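Local coordinates for protein proline dehydrogenase (Bradyrhizobium japonicum USDA 110, PDB 3HAZ) that probably oxidises proline to glutamate in two steps, with an FAD-dependent proline dehydrogenase and an NAD-dependent aldehyde dehydrogenase joined in one chain, at residues Q580-L585 against F617-A622; R650-A655 against G677-A682; C868-H873 against F888-H893. One frame throughout, in Å; residues are numbered along the deposited sequence.

Contact 1 (Q580-L585 against F617-A622); sequences QAAHLL and FCRYYA
The guanidinium of R619 lies with one face against the methyl of A582, whose CB sits 3.4 Å above the plane and displaced toward its rim. The backbone N of H583 approaches the same group obliquely, with R619 NH2 at 3.9 Å from H583 N and no hydrogen bond between them. CG of R619 stands anti to its own carbonyl carbon (chi1 -61°), and the chain then runs extended to NE, alongside A582; the aliphatic part touches too, R619 CG being 3.5 Å from A582 CB. Beside the arginine, C618 completes the seam: its CB meets A582 CB at 3.9 Å, while its SG reaches A581 CB and, at 4.1 Å, L585 CD1. The two helical segments run antiparallel at 165°, their axes 8.6 Å apart at closest approach, a spacing suited to alanine and cysteine at the interface. Beyond the segments R619 NH1 forms a salt bridge with E586. Shortening R619 to an alanine would probably uncover the A582 methyl and leave the E586 carboxylate without its mate. No hydrogen bond joins the two segments, so they adhere by apolar packing and by the arginine laid over the A582 methyl, its charge met from further along helix 571-587.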
loop_
_atom_site.group_PDB
_atom_site.type_symbol
_atom_site.label_atom_id
_atom_site.label_comp_id
_atom_site.label_asym_id
_atom_site.label_seq_id
_atom_site.Cartn_x
_atom_site.Cartn_y
_atom_site.Cartn_z
ATOM N N GLN A 580 -3.795 35.286 -5.487
ATOM C CA GLN A 580 -2.976 36.451 -5.807
ATOM C C GLN A 580 -3.419 37.639 -4.950
ATOM O O GLN A 580 -2.605 38.477 -4.563
ATOM C CB GLN A 580 -3.047 36.779 -7.306
ATOM C CG GLN A 580 -2.355 38.078 -7.722
ATOM C CD GLN A 580 -0.855 38.061 -7.477
ATOM O OE1 GLN A 580 -0.282 37.032 -7.122
ATOM N NE2 GLN A 580 -0.210 39.208 -7.670
ATOM N N ALA A 581 -4.710 37.696 -4.641
ATOM C CA ALA A 581 -5.245 38.740 -3.772
ATOM C C ALA A 581 -4.660 38.612 -2.365
ATOM O O ALA A 581 -4.226 39.598 -1.764
ATOM C CB ALA A 581 -6.763 38.667 -3.728
ATOM N N ALA A 582 -4.648 37.390 -1.845
ATOM C CA ALA A 582 -4.002 37.117 -0.564
ATOM C C ALA A 582 -2.555 37.593 -0.591
ATOM O O ALA A 582 -2.093 38.265 0.331
ATOM C CB ALA A 582 -4.069 35.627 -0.235
ATOM N N HIS A 583 -1.844 37.255 -1.659
ATOM C CA HIS A 583 -0.457 37.684 -1.805
ATOM C C HIS A 583 -0.302 39.209 -1.736
ATOM O O HIS A 583 0.597 39.726 -1.073
ATOM C CB HIS A 583 0.133 37.155 -3.111
ATOM C CG HIS A 583 1.470 37.736 -3.442
ATOM N ND1 HIS A 583 2.624 37.371 -2.782
ATOM C CD2 HIS A 583 1.836 38.665 -4.356
ATOM C CE1 HIS A 583 3.644 38.048 -3.278
ATOM N NE2 HIS A 583 3.194 38.839 -4.235
ATOM N N LEU A 584 -1.184 39.927 -2.422
ATOM C CA LEU A 584 -1.095 41.384 -2.487
ATOM C C LEU A 584 -1.448 42.011 -1.132
ATOM O O LEU A 584 -0.852 43.006 -0.719
ATOM C CB LEU A 584 -1.988 41.933 -3.611
ATOM C CG LEU A 584 -1.546 41.607 -5.051
ATOM C CD1 LEU A 584 -2.577 42.050 -6.088
ATOM C CD2 LEU A 584 -0.172 42.207 -5.378
ATOM N N LEU A 585 -2.413 41.410 -0.445
ATOM C CA LEU A 585 -2.824 41.865 0.878
ATOM C C LEU A 585 -1.666 41.875 1.869
ATOM O O LEU A 585 -1.407 42.883 2.524
ATOM C CB LEU A 585 -3.948 40.976 1.411
ATOM C CG LEU A 585 -5.321 41.265 0.813
ATOM C CD1 LEU A 585 -6.310 40.164 1.159
ATOM C CD2 LEU A 585 -5.822 42.616 1.285
ATOM N N PHE A 617 -9.097 34.247 4.325
ATOM C CA PHE A 617 -10.347 34.017 3.609
ATOM C C PHE A 617 -10.065 33.691 2.140
ATOM O O PHE A 617 -10.617 32.743 1.588
ATOM C CB PHE A 617 -11.270 35.231 3.686
ATOM C CG PHE A 617 -12.221 35.210 4.853
ATOM C CD1 PHE A 617 -12.321 36.305 5.699
ATOM C CD2 PHE A 617 -13.022 34.109 5.094
ATOM C CE1 PHE A 617 -13.194 36.296 6.766
ATOM C CE2 PHE A 617 -13.890 34.091 6.162
ATOM C CZ PHE A 617 -13.981 35.186 6.998
ATOM N N CYS A 618 -9.197 34.485 1.516
ATOM C CA CYS A 618 -8.871 34.302 0.105
ATOM C C CYS A 618 -8.268 32.924 -0.171
ATOM O O CYS A 618 -8.678 32.230 -1.106
ATOM C CB CYS A 618 -7.916 35.397 -0.376
ATOM S SG CYS A 618 -8.609 37.068 -0.360
ATOM N N ARG A 619 -7.294 32.530 0.640
ATOM C CA ARG A 619 -6.602 31.265 0.410
ATOM C C ARG A 619 -7.496 30.072 0.722
ATOM O O ARG A 619 -7.477 29.075 0.016
ATOM C CB ARG A 619 -5.301 31.198 1.213
ATOM C CG ARG A 619 -4.301 32.283 0.848
ATOM C CD ARG A 619 -2.884 31.935 1.276
ATOM N NE ARG A 619 -1.952 32.996 0.899
ATOM C CZ ARG A 619 -1.568 33.975 1.713
ATOM N NH1 ARG A 619 -2.024 34.018 2.960
ATOM N NH2 ARG A 619 -0.728 34.907 1.283
ATOM N N TYR A 620 -8.293 30.190 1.776
ATOM C CA TYR A 620 -9.185 29.113 2.173
ATOM C C TYR A 620 -10.328 28.908 1.173
ATOM O O TYR A 620 -10.612 27.780 0.765
ATOM C CB TYR A 620 -9.746 29.360 3.576
ATOM C CG TYR A 620 -10.717 28.286 4.010
ATOM C CD1 TYR A 620 -10.270 27.019 4.373
ATOM C CD2 TYR A 620 -12.081 28.529 4.033
ATOM C CE1 TYR A 620 -11.166 26.027 4.764
ATOM C CE2 TYR A 620 -12.979 27.547 4.417
ATOM C CZ TYR A 620 -12.516 26.301 4.779
ATOM O OH TYR A 620 -13.420 25.335 5.152
ATOM N N TYR A 621 -10.988 29.992 0.776
ATOM C CA TYR A 621 -12.021 29.861 -0.246
ATOM C C TYR A 621 -11.427 29.404 -1.583
ATOM O O TYR A 621 -12.069 28.671 -2.344
ATOM C CB TYR A 621 -12.838 31.151 -0.399
ATOM C CG TYR A 621 -13.670 31.464 0.825
ATOM C CD1 TYR A 621 -14.180 30.440 1.617
ATOM C CD2 TYR A 621 -13.956 32.778 1.183
ATOM C CE1 TYR A 621 -14.935 30.714 2.746
ATOM C CE2 TYR A 621 -14.715 33.062 2.306
ATOM C CZ TYR A 621 -15.200 32.026 3.085
ATOM O OH TYR A 621 -15.955 32.299 4.204
ATOM N N ALA A 622 -10.197 29.818 -1.870
ATOM C CA ALA A 622 -9.559 29.349 -3.096
ATOM C C ALA A 622 -9.390 27.837 -3.019
ATOM O O ALA A 622 -9.675 27.120 -3.979
ATOM C CB ALA A 622 -8.218 30.036 -3.321
#

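Contact 2 (R650-A655 against G677-A682); sequences RGVFVA and GNSVVA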
loop_
_atom_site.group_PDB
_atom_site.type_symbol
_atom_site.label_atom_id
_atom_site.label_comp_id
_atom_site.label_asym_id
_atom_site.label_seq_id
_atom_site.Cartn_x
_atom_site.Cartn_y
_atom_site.Cartn_z
ATOM N N ARG A 650 -24.694 31.155 -9.451
ATOM C CA ARG A 650 -26.135 31.389 -9.466
ATOM C C ARG A 650 -26.515 32.581 -10.332
ATOM O O ARG A 650 -27.571 32.581 -10.962
ATOM C CB ARG A 650 -26.654 31.616 -8.041
ATOM C CG ARG A 650 -26.727 30.360 -7.194
ATOM C CD ARG A 650 -27.287 30.655 -5.805
ATOM N NE ARG A 650 -27.653 29.421 -5.115
ATOM C CZ ARG A 650 -28.814 28.795 -5.279
ATOM N NH1 ARG A 650 -29.729 29.300 -6.093
ATOM N NH2 ARG A 650 -29.065 27.670 -4.623
ATOM N N GLY A 651 -25.657 33.597 -10.342
ATOM C CA GLY A 651 -25.946 34.850 -11.020
ATOM C C GLY A 651 -25.236 36.011 -10.347
ATOM O O GLY A 651 -24.046 35.920 -10.043
ATOM N N VAL A 652 -25.960 37.103 -10.119
ATOM C CA VAL A 652 -25.399 38.266 -9.446
ATOM C C VAL A 652 -25.677 38.225 -7.950
ATOM O O VAL A 652 -26.830 38.245 -7.524
ATOM C CB VAL A 652 -25.992 39.592 -9.968
ATOM C CG1 VAL A 652 -25.495 40.747 -9.113
ATOM C CG2 VAL A 652 -25.636 39.813 -11.430
ATOM N N PHE A 653 -24.620 38.181 -7.152
ATOM C CA PHE A 653 -24.791 38.293 -5.712
ATOM C C PHE A 653 -24.630 39.729 -5.258
ATOM O O PHE A 653 -23.752 40.457 -5.734
ATOM C CB PHE A 653 -23.808 37.392 -4.962
ATOM C CG PHE A 653 -24.435 36.142 -4.411
ATOM C CD1 PHE A 653 -24.857 36.090 -3.087
ATOM C CD2 PHE A 653 -24.603 35.023 -5.207
ATOM C CE1 PHE A 653 -25.436 34.938 -2.575
ATOM C CE2 PHE A 653 -25.177 33.864 -4.698
ATOM C CZ PHE A 653 -25.590 33.824 -3.379
ATOM N N VAL A 654 -25.510 40.128 -4.352
ATOM C CA VAL A 654 -25.376 41.383 -3.626
ATOM C C VAL A 654 -24.690 41.083 -2.298
ATOM O O VAL A 654 -25.166 40.254 -1.527
ATOM C CB VAL A 654 -26.757 42.008 -3.366
ATOM C CG1 VAL A 654 -26.644 43.250 -2.486
ATOM C CG2 VAL A 654 -27.439 42.329 -4.687
ATOM N N ALA A 655 -23.556 41.733 -2.048
ATOM C CA ALA A 655 -22.829 41.564 -0.796
ATOM C C ALA A 655 -22.925 42.830 0.042
ATOM O O ALA A 655 -22.560 43.916 -0.414
ATOM C CB ALA A 655 -21.376 41.212 -1.060
ATOM N N GLY A 677 -18.480 31.384 -8.704
ATOM C CA GLY A 677 -18.771 31.670 -10.097
ATOM C C GLY A 677 -19.828 32.745 -10.295
ATOM O O GLY A 677 -20.370 32.901 -11.385
ATOM N N ASN A 678 -20.131 33.480 -9.232
ATOM C CA ASN A 678 -21.069 34.594 -9.310
ATOM C C ASN A 678 -20.356 35.905 -9.580
ATOM O O ASN A 678 -19.208 36.088 -9.178
ATOM C CB ASN A 678 -21.812 34.741 -7.987
ATOM C CG ASN A 678 -22.515 33.477 -7.574
ATOM O OD1 ASN A 678 -23.584 33.164 -8.090
ATOM N ND2 ASN A 678 -21.929 32.747 -6.617
ATOM N N SER A 679 -21.037 36.825 -10.256
ATOM C CA SER A 679 -20.579 38.207 -10.258
ATOM C C SER A 679 -21.125 38.858 -8.990
ATOM O O SER A 679 -22.054 38.333 -8.365
ATOM C CB SER A 679 -21.039 38.950 -11.518
ATOM O OG SER A 679 -22.448 38.960 -11.622
ATOM N N VAL A 680 -20.544 39.982 -8.593
ATOM C CA VAL A 680 -20.916 40.591 -7.327
ATOM C C VAL A 680 -21.092 42.106 -7.403
ATOM O O VAL A 680 -20.298 42.811 -8.032
ATOM C CB VAL A 680 -19.874 40.261 -6.233
ATOM C CG1 VAL A 680 -20.291 40.850 -4.898
ATOM C CG2 VAL A 680 -19.688 38.755 -6.121
ATOM N N VAL A 681 -22.157 42.592 -6.775
ATOM C CA VAL A 681 -22.280 44.006 -6.454
ATOM C C VAL A 681 -22.173 44.133 -4.938
ATOM O O VAL A 681 -22.990 43.578 -4.199
ATOM C CB VAL A 681 -23.608 44.610 -6.959
ATOM C CG1 VAL A 681 -23.739 46.058 -6.497
ATOM C CG2 VAL A 681 -23.684 44.528 -8.486
ATOM N N ALA A 682 -21.148 44.844 -4.481
ATOM C CA ALA A 682 -20.857 44.951 -3.054
ATOM C C ALA A 682 -21.154 46.348 -2.525
ATOM O O ALA A 682 -20.719 47.344 -3.108
ATOM C CB ALA A 682 -19.395 44.597 -2.793
#
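The side-chain amide of N678 lies obliquely against the F653 ring, their planes 65° apart, with F653 CD2 3.5 Å from N678 CG. With CG anti to the carbonyl carbon (chi1 -56°), N678 turns OD1 toward the start of the other segment, where it accepts two backbone N-H groups: R650 N at 2.7 Å, tilted 33° from the carbonyl plane, and G651 N at 3.1 Å, within that plane. The opposite end of the amide is also held, ND2 bonding to the carbonyls of A673 and F977, so both the position and the flip of this buried group are fixed. G677, just before it, ends helix 664-675 in a Schellman motif.

From there the two strands pair in parallel. F653 N donates to S679 O at 2.8 Å, V681 N to F653 O, and A655 N to V681 O, whereas the bond from S679 N to G651 O is weak. On one face V652 CG2 lies 3.3 Å from S679 OG, which is hydrogen-bonded to A559 O, and V652 CG1 packs on V681 CG2. On the other face A655 CB rests 4.0 Å from V680 CG1.

Strand 641-656, helix 664-675 and strand 679-683 form a beta-alpha-beta unit of the Rossmann-like NAD-binding part of the aldehyde dehydrogenase; NAD-binding K683, the last residue of its strand, and S657, just past strand 641-656, lie close to A682. Helix 664-675 packs on the F653 and V680 face, helix 549-567 on the V652 and V681 face, and strand 730-734 pairs with strand 641-656 along its other edge, through the backbone of V654.

Contact 3 (C868-H873 against F888-H893); sequences CFVAPH and FGPILH. With NAD (nicotinamide-adenine-dinucleotide), chain D.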
loop_
_atom_site.group_PDB
_atom_site.type_symbol
_atom_site.label_atom_id
_atom_site.label_comp_id
_atom_site.label_asym_id
_atom_site.label_seq_id
_atom_site.Cartn_x
_atom_site.Cartn_y
_atom_site.Cartn_z
ATOM N N CYS A 868 -15.163 60.243 20.730
ATOM C CA CYS A 868 -15.982 59.055 20.499
ATOM C C CYS A 868 -15.457 57.841 21.257
ATOM O O CYS A 868 -15.203 56.795 20.660
ATOM C CB CYS A 868 -16.068 58.728 18.999
ATOM S SG CYS A 868 -17.527 59.386 18.156
ATOM N N PHE A 869 -15.293 57.984 22.567
ATOM C CA PHE A 869 -14.813 56.887 23.391
ATOM C C PHE A 869 -15.870 56.430 24.386
ATOM O O PHE A 869 -16.600 57.245 24.957
ATOM C CB PHE A 869 -13.548 57.298 24.144
ATOM C CG PHE A 869 -12.358 57.508 23.261
ATOM C CD1 PHE A 869 -12.092 58.755 22.717
ATOM C CD2 PHE A 869 -11.504 56.460 22.973
ATOM C CE1 PHE A 869 -10.995 58.951 21.900
ATOM C CE2 PHE A 869 -10.404 56.646 22.158
ATOM C CZ PHE A 869 -10.147 57.892 21.620
ATOM N N VAL A 870 -15.943 55.118 24.580
ATOM C CA VAL A 870 -16.703 54.536 25.679
ATOM C C VAL A 870 -15.819 53.536 26.427
ATOM O O VAL A 870 -15.302 52.598 25.833
ATOM C CB VAL A 870 -17.974 53.832 25.181
ATOM C CG1 VAL A 870 -18.722 53.215 26.350
ATOM C CG2 VAL A 870 -18.866 54.817 24.440
ATOM N N ALA A 871 -15.634 53.751 27.725
ATOM C CA ALA A 871 -14.772 52.895 28.532
ATOM C C ALA A 871 -15.469 51.593 28.925
ATOM O O ALA A 871 -16.694 51.502 28.888
ATOM C CB ALA A 871 -14.293 53.649 29.786
ATOM N N PRO A 872 -14.684 50.576 29.302
ATOM C CA PRO A 872 -15.269 49.339 29.824
ATOM C C PRO A 872 -16.200 49.607 31.008
ATOM O O PRO A 872 -15.912 50.426 31.884
ATOM C CB PRO A 872 -14.041 48.534 30.271
ATOM C CG PRO A 872 -12.947 49.018 29.371
ATOM C CD PRO A 872 -13.215 50.491 29.202
ATOM N N HIS A 873 -17.337 48.929 31.008
ATOM C CA HIS A 873 -18.280 49.024 32.104
ATOM C C HIS A 873 -18.650 47.616 32.530
ATOM O O HIS A 873 -18.764 46.720 31.697
ATOM C CB HIS A 873 -19.540 49.785 31.675
ATOM C CG HIS A 873 -19.392 51.276 31.699
ATOM N ND1 HIS A 873 -18.674 51.970 30.750
ATOM C CD2 HIS A 873 -19.891 52.207 32.547
ATOM C CE1 HIS A 873 -18.725 53.262 31.017
ATOM N NE2 HIS A 873 -19.455 53.433 32.104
ATOM N N PHE A 888 -23.665 46.979 21.537
ATOM C CA PHE A 888 -22.448 46.765 20.754
ATOM C C PHE A 888 -21.275 47.618 21.238
ATOM O O PHE A 888 -20.779 48.478 20.514
ATOM C CB PHE A 888 -22.728 47.008 19.256
ATOM C CG PHE A 888 -21.930 46.115 18.334
ATOM C CD1 PHE A 888 -22.173 44.751 18.291
ATOM C CD2 PHE A 888 -20.937 46.640 17.522
ATOM C CE1 PHE A 888 -21.437 43.920 17.458
ATOM C CE2 PHE A 888 -20.195 45.821 16.682
ATOM C CZ PHE A 888 -20.444 44.456 16.652
ATOM N N GLY A 889 -20.828 47.369 22.466
ATOM C CA GLY A 889 -19.744 48.137 23.049
ATOM C C GLY A 889 -19.073 47.425 24.205
ATOM O O GLY A 889 -19.375 46.262 24.484
ATOM N N PRO A 890 -18.159 48.126 24.892
ATOM C CA PRO A 890 -17.343 47.564 25.981
ATOM C C PRO A 890 -18.145 47.435 27.270
ATOM O O PRO A 890 -17.746 48.000 28.279
ATOM C CB PRO A 890 -16.254 48.624 26.202
ATOM C CG PRO A 890 -16.584 49.797 25.290
ATOM C CD PRO A 890 -17.961 49.577 24.734
ATOM N N ILE A 891 -19.250 46.701 27.243
ATOM C CA ILE A 891 -20.146 46.672 28.388
ATOM C C ILE A 891 -20.469 45.255 28.835
ATOM O O ILE A 891 -21.252 44.548 28.195
ATOM C CB ILE A 891 -21.444 47.456 28.099
ATOM C CG1 ILE A 891 -21.101 48.884 27.659
ATOM C CG2 ILE A 891 -22.350 47.462 29.335
ATOM C CD1 ILE A 891 -22.274 49.659 27.103
ATOM N N LEU A 892 -19.858 44.847 29.944
ATOM C CA LEU A 892 -20.059 43.506 30.478
ATOM C C LEU A 892 -21.208 43.475 31.484
ATOM O O LEU A 892 -21.307 44.338 32.354
ATOM C CB LEU A 892 -18.776 43.004 31.146
ATOM C CG LEU A 892 -18.853 41.631 31.802
ATOM C CD1 LEU A 892 -18.984 40.554 30.727
ATOM C CD2 LEU A 892 -17.623 41.390 32.662
ATOM N N HIS A 893 -22.075 42.476 31.355
ATOM C CA HIS A 893 -23.117 42.236 32.341
ATOM C C HIS A 893 -22.804 40.922 33.047
ATOM O O HIS A 893 -22.375 39.962 32.406
ATOM C CB HIS A 893 -24.495 42.178 31.676
ATOM C CG HIS A 893 -24.786 43.349 30.794
ATOM N ND1 HIS A 893 -24.319 43.438 29.499
ATOM C CD2 HIS A 893 -25.484 44.488 31.020
ATOM C CE1 HIS A 893 -24.726 44.575 28.963
ATOM N NE2 HIS A 893 -25.432 45.232 29.865
HETATM P PA NAD D . -26.382 47.142 10.240
HETATM O O1A NAD D . -27.721 46.194 10.247
HETATM O O2A NAD D . -26.662 48.404 10.943
HETATM O O5B NAD D . -25.995 47.445 8.645
HETATM C C5B NAD D . -24.917 46.735 8.050
HETATM C C4B NAD D . -24.963 46.828 6.517
HETATM O O4B NAD D . -26.310 46.703 5.919
HETATM C C3B NAD D . -24.461 48.201 5.907
HETATM O O3B NAD D . -23.529 48.204 4.870
HETATM C C2B NAD D . -25.775 48.965 5.773
HETATM O O2B NAD D . -25.787 50.247 5.187
HETATM C C1B NAD D . -26.632 47.907 5.229
HETATM N N9A NAD D . -28.058 48.223 5.405
HETATM C C8A NAD D . -28.619 49.010 6.358
HETATM N N7A NAD D . -30.028 49.020 6.143
HETATM C C5A NAD D . -30.304 48.207 5.020
HETATM C C6A NAD D . -31.493 47.873 4.381
HETATM N N6A NAD D . -32.752 48.402 4.878
HETATM N N1A NAD D . -31.477 47.053 3.298
HETATM C C2A NAD D . -30.275 46.551 2.829
HETATM N N3A NAD D . -29.104 46.879 3.456
HETATM C C4A NAD D . -29.120 47.711 4.555
HETATM O O3 NAD D . -25.082 46.335 10.930
HETATM P PN NAD D . -23.731 47.199 11.404
HETATM O O1N NAD D . -24.209 48.480 12.354
HETATM O O2N NAD D . -23.011 47.682 10.224
HETATM O O5D NAD D . -22.714 46.218 12.292
HETATM C C5D NAD D . -23.094 45.809 13.598
HETATM C C4D NAD D . -23.922 44.506 13.599
HETATM O O4D NAD D . -23.493 43.444 12.642
HETATM C C3D NAD D . -24.186 43.720 14.955
HETATM O O3D NAD D . -25.510 43.496 15.375
HETATM C C2D NAD D . -23.252 42.508 14.749
HETATM O O2D NAD D . -23.176 41.468 15.705
HETATM C C1D NAD D . -23.478 42.207 13.324
HETATM N N1N NAD D . -22.347 41.407 12.838
HETATM C C2N NAD D . -22.441 40.002 12.853
HETATM C C3N NAD D . -21.313 39.200 12.388
HETATM C C7N NAD D . -21.421 37.665 12.394
HETATM O O7N NAD D . -20.606 37.026 11.830
HETATM N N7N NAD D . -22.585 37.020 12.967
HETATM C C4N NAD D . -20.076 39.865 11.910
HETATM C C5N NAD D . -19.986 41.260 11.892
HETATM C C6N NAD D . -21.128 42.077 12.360
#
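V870 holds CG1 anti to its backbone N (chi1 179°), which sends this methyl to P890 CD at 4.1 Å, the two side chains crossing at about a right angle. The proline ring also lies beside the V870 carbonyl, its CG 3.1 Å from V870 O, and its CB reaches P872 CA. P890 is the centre of an inverse gamma turn, and its carbonyl meets the other segment: H873 N donates to P890 O at 2.9 Å, nearly along the C=O axis, while P872 CA makes a CA-H...O contact to the same oxygen. H873 replies through its own carbonyl, L892 N lying 2.8 Å from H873 O.

These two bonds flank the parallel bridge of H873 with I891 and open the pairing of strands 873-876 and 891-897 in the mixed sheet of the aldehyde dehydrogenase's catalytic part. The imidazole of H873 is held within its own segment, ND1 donating to A871 O at 2.8 Å; that oxygen lies at the ring edge, although the donor stands above the plane of the A871 carbonyl. Helix 775-787 touches P872, P890 and L892 through F787. Two residues upstream of P890, F888 belongs to the NAD pocket: one ring face lies under C5D of the cofactor, and F888 CE1 is 3.5 Å from NAD O2D, a hydroxyl oxygen of the nicotinamide ribose; E886, close by in the chain, is also hydrogen-bonded to NAD.

Overall arrangement
All three contacts lie in the aldehyde dehydrogenase part, following the proline dehydrogenase barrel along the chain. Contact 1 comes first and closes a largely helical loop of 31 residues, drawing helix 604-629 back along helix 571-587. Contact 2 then closes 21 residues around one helical crossover, in the NAD-binding sheet. Contact 3, much later, closes just 14 residues, bringing adjacent strands of the other mixed sheet together, with F888 just upstream of the pairing reaching the nicotinamide ribose. They follow in series, without nesting or crossing. Contacts 1 and 2 are neighbours, centres about 18 Å apart, both packing on helix 664-675; contact 3 is about 34 Å and 36 Å from them, centre to centre.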